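Local atomic coordinates of putative hydantoin racemase (Klebsiella pneumoniae subsp. pneumoniae, PDB entry 3QVL), a protein that acts as an allantoin racemase of the HyuE family and probably also interconverts the D and L forms of 5-monosubstituted hydantoins. Residues 3-8 with 71-76; 95-100 with 205-210. All blocks are in the same frame, centred on the assembly; numbering follows the deposited sequence.

Interaction 1: 3-8 with 71-76; sequences RIQVIN and DGHVIA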
# COMPACT_ATOMS: atom_id res chain seq x y z
N ARG A 3 -3.05 5.88 38.88
CA ARG A 3 -3.23 4.44 39.00
C ARG A 3 -3.47 3.82 37.62
O ARG A 3 -4.40 4.20 36.91
CB ARG A 3 -4.37 4.10 39.95
CG ARG A 3 -4.11 4.47 41.41
CD ARG A 3 -5.21 3.96 42.31
NE ARG A 3 -6.50 4.59 41.99
CZ ARG A 3 -7.68 3.98 42.09
NH1 ARG A 3 -7.76 2.72 42.49
NH2 ARG A 3 -8.78 4.65 41.78
N ILE A 4 -2.60 2.88 37.26
CA ILE A 4 -2.67 2.21 35.96
C ILE A 4 -2.93 0.72 36.15
O ILE A 4 -2.16 0.02 36.81
CB ILE A 4 -1.38 2.42 35.13
CG1 ILE A 4 -1.07 3.92 34.98
CG2 ILE A 4 -1.49 1.74 33.76
CD1 ILE A 4 0.30 4.22 34.42
N GLN A 5 -4.03 0.25 35.56
CA GLN A 5 -4.37 -1.16 35.58
C GLN A 5 -3.66 -1.88 34.44
O GLN A 5 -3.96 -1.64 33.26
CB GLN A 5 -5.89 -1.34 35.47
CG GLN A 5 -6.37 -2.77 35.70
CD GLN A 5 -7.81 -2.99 35.27
OE1 GLN A 5 -8.25 -2.48 34.24
NE2 GLN A 5 -8.55 -3.76 36.06
N VAL A 6 -2.71 -2.74 34.78
CA VAL A 6 -1.98 -3.52 33.78
C VAL A 6 -2.59 -4.92 33.72
O VAL A 6 -2.42 -5.73 34.63
CB VAL A 6 -0.46 -3.57 34.07
CG1 VAL A 6 0.27 -4.28 32.95
CG2 VAL A 6 0.10 -2.16 34.24
N ILE A 7 -3.30 -5.19 32.63
CA ILE A 7 -4.05 -6.43 32.47
C ILE A 7 -3.28 -7.46 31.66
O ILE A 7 -3.02 -7.26 30.47
CB ILE A 7 -5.43 -6.18 31.79
CG1 ILE A 7 -6.20 -5.06 32.49
CG2 ILE A 7 -6.25 -7.48 31.75
CD1 ILE A 7 -7.34 -4.50 31.68
N ASN A 8 -2.93 -8.57 32.31
CA ASN A 8 -2.48 -9.76 31.60
C ASN A 8 -3.73 -10.47 31.08
O ASN A 8 -4.55 -10.93 31.87
CB ASN A 8 -1.68 -10.68 32.53
CG ASN A 8 -1.25 -11.97 31.86
OD1 ASN A 8 -1.25 -12.08 30.63
ND2 ASN A 8 -0.86 -12.96 32.66
N ASP A 71 -6.74 5.53 36.16
CA ASP A 71 -6.43 6.58 35.19
C ASP A 71 -6.20 6.05 33.78
O ASP A 71 -6.36 6.78 32.80
CB ASP A 71 -5.23 7.40 35.67
CG ASP A 71 -5.51 8.14 36.96
OD1 ASP A 71 -6.23 9.16 36.92
OD2 ASP A 71 -5.01 7.71 38.02
N GLY A 72 -5.83 4.77 33.68
CA GLY A 72 -5.58 4.14 32.39
C GLY A 72 -5.38 2.64 32.48
O GLY A 72 -5.30 2.08 33.58
N HIS A 73 -5.29 1.99 31.32
CA HIS A 73 -5.18 0.54 31.24
C HIS A 73 -4.10 0.11 30.26
O HIS A 73 -3.82 0.80 29.28
CB HIS A 73 -6.51 -0.09 30.82
CG HIS A 73 -7.71 0.46 31.52
ND1 HIS A 73 -8.33 -0.18 32.57
CD2 HIS A 73 -8.42 1.60 31.31
CE1 HIS A 73 -9.36 0.53 32.98
NE2 HIS A 73 -9.44 1.62 32.23
N VAL A 74 -3.51 -1.05 30.53
CA VAL A 74 -2.55 -1.68 29.63
C VAL A 74 -3.01 -3.11 29.31
O VAL A 74 -3.34 -3.87 30.22
CB VAL A 74 -1.12 -1.70 30.24
CG1 VAL A 74 -0.18 -2.56 29.40
CG2 VAL A 74 -0.57 -0.28 30.37
N ILE A 75 -3.06 -3.45 28.03
CA ILE A 75 -3.35 -4.82 27.60
C ILE A 75 -2.03 -5.54 27.34
O ILE A 75 -1.34 -5.26 26.35
CB ILE A 75 -4.29 -4.87 26.37
CG1 ILE A 75 -5.64 -4.24 26.71
CG2 ILE A 75 -4.47 -6.30 25.88
CD1 ILE A 75 -6.57 -4.07 25.52
N ALA A 76 -1.69 -6.47 28.24
CA ALA A 76 -0.34 -7.02 28.31
C ALA A 76 -0.09 -8.36 27.62
O ALA A 76 0.58 -9.24 28.17
CB ALA A 76 0.13 -7.05 29.77
O HOH W 1 -6.87 7.12 40.10
O HOH W 2 0.48 -12.07 28.40
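The two middle strands of a parallel four-stranded sheet meet here, Ile-4 to Ile-7 running beside Gly-72 to Ile-75 in the same direction, 19° apart. Gln-5 bonds through both its backbone N and its O: the N donates to Gly-72 O, and the O accepts from Val-74 N at 2.8 Å. Further along, Ile-7 N reaches Val-74 O and Ile-7 O takes Ala-76 N, both at 2.7 Å.

On the face of Gln-5 and His-73, the side chains add a bond. With CG anti to the backbone N (chi1 -171°) and the chain extended, Gln-5 brings OE1 to the edge of the imidazole, 2.8 Å from His-73 ND1. The oxygen lies in the ring plane, although the amide is turned 56° from it. Gln-5 NE2 is held by Gln-61 O of helix 48-68, which fixes the amide at both ends. This helix, part of the right-handed beta-alpha-beta crossover of the alpha/beta domain, covers this face.

The other face is apolar. Val-6 and Val-74 lie side by side with their CG1 methyls 4.0 Å apart, and Ile-4 CG2 touches Val-74 CG2; helices 13-26 and 203-216 pack over them.

At the N-terminal end, Asp-71 folds back so that OD2 accepts Arg-3 N at 2.8 Å through its anti lone pair, and a water joins the same oxygen to Arg-3 NE; Arg-3 NH2 is hydrogen-bonded to Gln-68 O. At the other end, a second water links Asn-8 OD1 with Ala-76 O, 2.8 Å from each, while Asn-8 ND2 bonds to Thr-16 OG1 and to Asn-10 OD1 of the ligand pocket.

Interaction 2: 95-100 with 205-210; sequences IGIAEA and SAAVKM
Ala-100 presses its methyl against the backbone of helix 203-216, the tightest point of the contact: CB lies 3.4 Å from Ala-207 N and 3.8 Å from Ala-206 CB. The side chains at the closest point are alanines, which lets the CA atoms of Ala-100, in the first turn of helix 97-108, and Ala-207 lie 5.1 Å apart. The methyl of Ala-207 is shared, touching Ala-100 CB and Ile-95 CG2 at 3.8 Å.

Away from the alanines the packing is looser. Ile-95 CG1 meets Met-210 CB at 4.1 Å, the two side chains crossing at about a right angle; Met-210 has CG anti to its carbonyl carbon (chi1 -68°) and bends again at chi2 and chi3, which carries the thioether away from the 95-100 segment; Met-210 also packs on Met-104. This looser side is buried too: Ile-95 also packs on Met-107 of the second subunit.

The polar groups serve the start of helix 97-108. Glu-99 OE1 accepts the N-H of Gly-96 at 3.0 Å, the half of a capping box in which the third helical residue reaches back to the N-cap. Gly-96 has no side chain to return the bond; instead the Asp-80 carboxylate receives the N-H groups of Ala-98 and Glu-99, and Arg-87 forms a salt bridge with Glu-99 OE2.

The side chain of Ile-97 comes about 4 Å from the bound (2,5-dioxoimidazolidin-4-yl)acetic acid. The arrangement is a capped turn of strand 94-96 into helix 97-108, packed against helix 203-216 at the C-terminal end of a parallel sheet, the usual place for ligands in alpha/beta domains.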
# COMPACT_ATOMS: atom_id res chain seq x y z
N ILE A 95 -3.78 1.09 26.27
CA ILE A 95 -2.63 0.89 25.40
C ILE A 95 -2.23 -0.58 25.35
O ILE A 95 -2.05 -1.22 26.39
CB ILE A 95 -1.40 1.76 25.84
CG1 ILE A 95 -1.80 3.23 26.03
CG2 ILE A 95 -0.24 1.61 24.85
CD1 ILE A 95 -2.32 3.94 24.78
N GLY A 96 -2.11 -1.12 24.14
CA GLY A 96 -1.62 -2.48 23.95
C GLY A 96 -0.11 -2.52 23.99
O GLY A 96 0.55 -1.53 23.65
N ILE A 97 0.45 -3.66 24.40
CA ILE A 97 1.91 -3.77 24.51
C ILE A 97 2.62 -3.92 23.16
O ILE A 97 3.74 -3.45 23.00
CB ILE A 97 2.38 -4.86 25.52
CG1 ILE A 97 1.92 -6.26 25.09
CG2 ILE A 97 1.91 -4.51 26.93
CD1 ILE A 97 2.80 -7.37 25.65
N ALA A 98 1.96 -4.56 22.19
CA ALA A 98 2.48 -4.63 20.83
C ALA A 98 2.49 -3.23 20.23
O ALA A 98 3.49 -2.79 19.66
CB ALA A 98 1.65 -5.57 19.98
N GLU A 99 1.37 -2.53 20.39
CA GLU A 99 1.21 -1.15 19.96
C GLU A 99 2.32 -0.26 20.51
O GLU A 99 3.01 0.42 19.74
CB GLU A 99 -0.17 -0.63 20.41
CG GLU A 99 -0.46 0.83 20.08
CD GLU A 99 -1.72 1.34 20.75
OE1 GLU A 99 -2.05 0.87 21.86
OE2 GLU A 99 -2.39 2.21 20.16
N ALA A 100 2.51 -0.29 21.82
CA ALA A 100 3.49 0.55 22.50
C ALA A 100 4.93 0.23 22.10
O ALA A 100 5.72 1.15 21.87
CB ALA A 100 3.33 0.45 24.01
N SER A 205 6.50 -2.19 29.73
CA SER A 205 7.08 -0.96 30.26
C SER A 205 6.75 0.25 29.38
O SER A 205 6.43 1.32 29.90
CB SER A 205 8.60 -1.12 30.42
OG SER A 205 9.22 -1.45 29.19
N ALA A 206 6.80 0.06 28.07
CA ALA A 206 6.49 1.11 27.10
C ALA A 206 5.04 1.60 27.21
O ALA A 206 4.79 2.80 27.17
CB ALA A 206 6.79 0.64 25.68
N ALA A 207 4.11 0.66 27.36
CA ALA A 207 2.69 0.98 27.47
C ALA A 207 2.38 1.75 28.75
O ALA A 207 1.55 2.66 28.74
CB ALA A 207 1.84 -0.29 27.39
N VAL A 208 3.05 1.38 29.84
CA VAL A 208 2.93 2.10 31.11
C VAL A 208 3.32 3.57 30.93
O VAL A 208 2.61 4.46 31.39
CB VAL A 208 3.78 1.43 32.23
CG1 VAL A 208 3.89 2.33 33.46
CG2 VAL A 208 3.19 0.08 32.61
N LYS A 209 4.42 3.80 30.23
CA LYS A 209 4.90 5.16 29.97
C LYS A 209 3.96 5.94 29.05
O LYS A 209 3.83 7.15 29.18
CB LYS A 209 6.32 5.15 29.39
CG LYS A 209 7.38 4.42 30.23
CD LYS A 209 7.34 4.76 31.72
CE LYS A 209 7.91 6.14 32.03
NZ LYS A 209 7.83 6.44 33.49
N MET A 210 3.30 5.23 28.12
CA MET A 210 2.32 5.85 27.23
C MET A 210 1.08 6.31 27.98
O MET A 210 0.57 7.41 27.73
CB MET A 210 1.94 4.91 26.07
CG MET A 210 3.05 4.63 25.06
SD MET A 210 3.88 6.10 24.39
CE MET A 210 5.28 6.24 25.50

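Interaction 1 closes before interaction 2 opens along the chain, yet their centres are only 9 Å apart. Both reach the sheet ordered 31-36, 2-7, 72-75, 94-96: interaction 1 joins its two middle strands, and interaction 2 starts from the next one, bound to 72-75 by probable hydrogen bonds such as Ile-75 N to Ile-95 O (2.9 Å). Helix 203-216, half of interaction 2, also packs over the Ile-4, Val-74 face of interaction 1, with Ala-207 CB 3.6 Å from Val-74 CG1. It follows strand 200-201 of the other four-stranded sheet, so the chain returns to cover the first sheet. Asn-8 and Ile-97 come near the same bound ligand, placing both contacts beside the pocket.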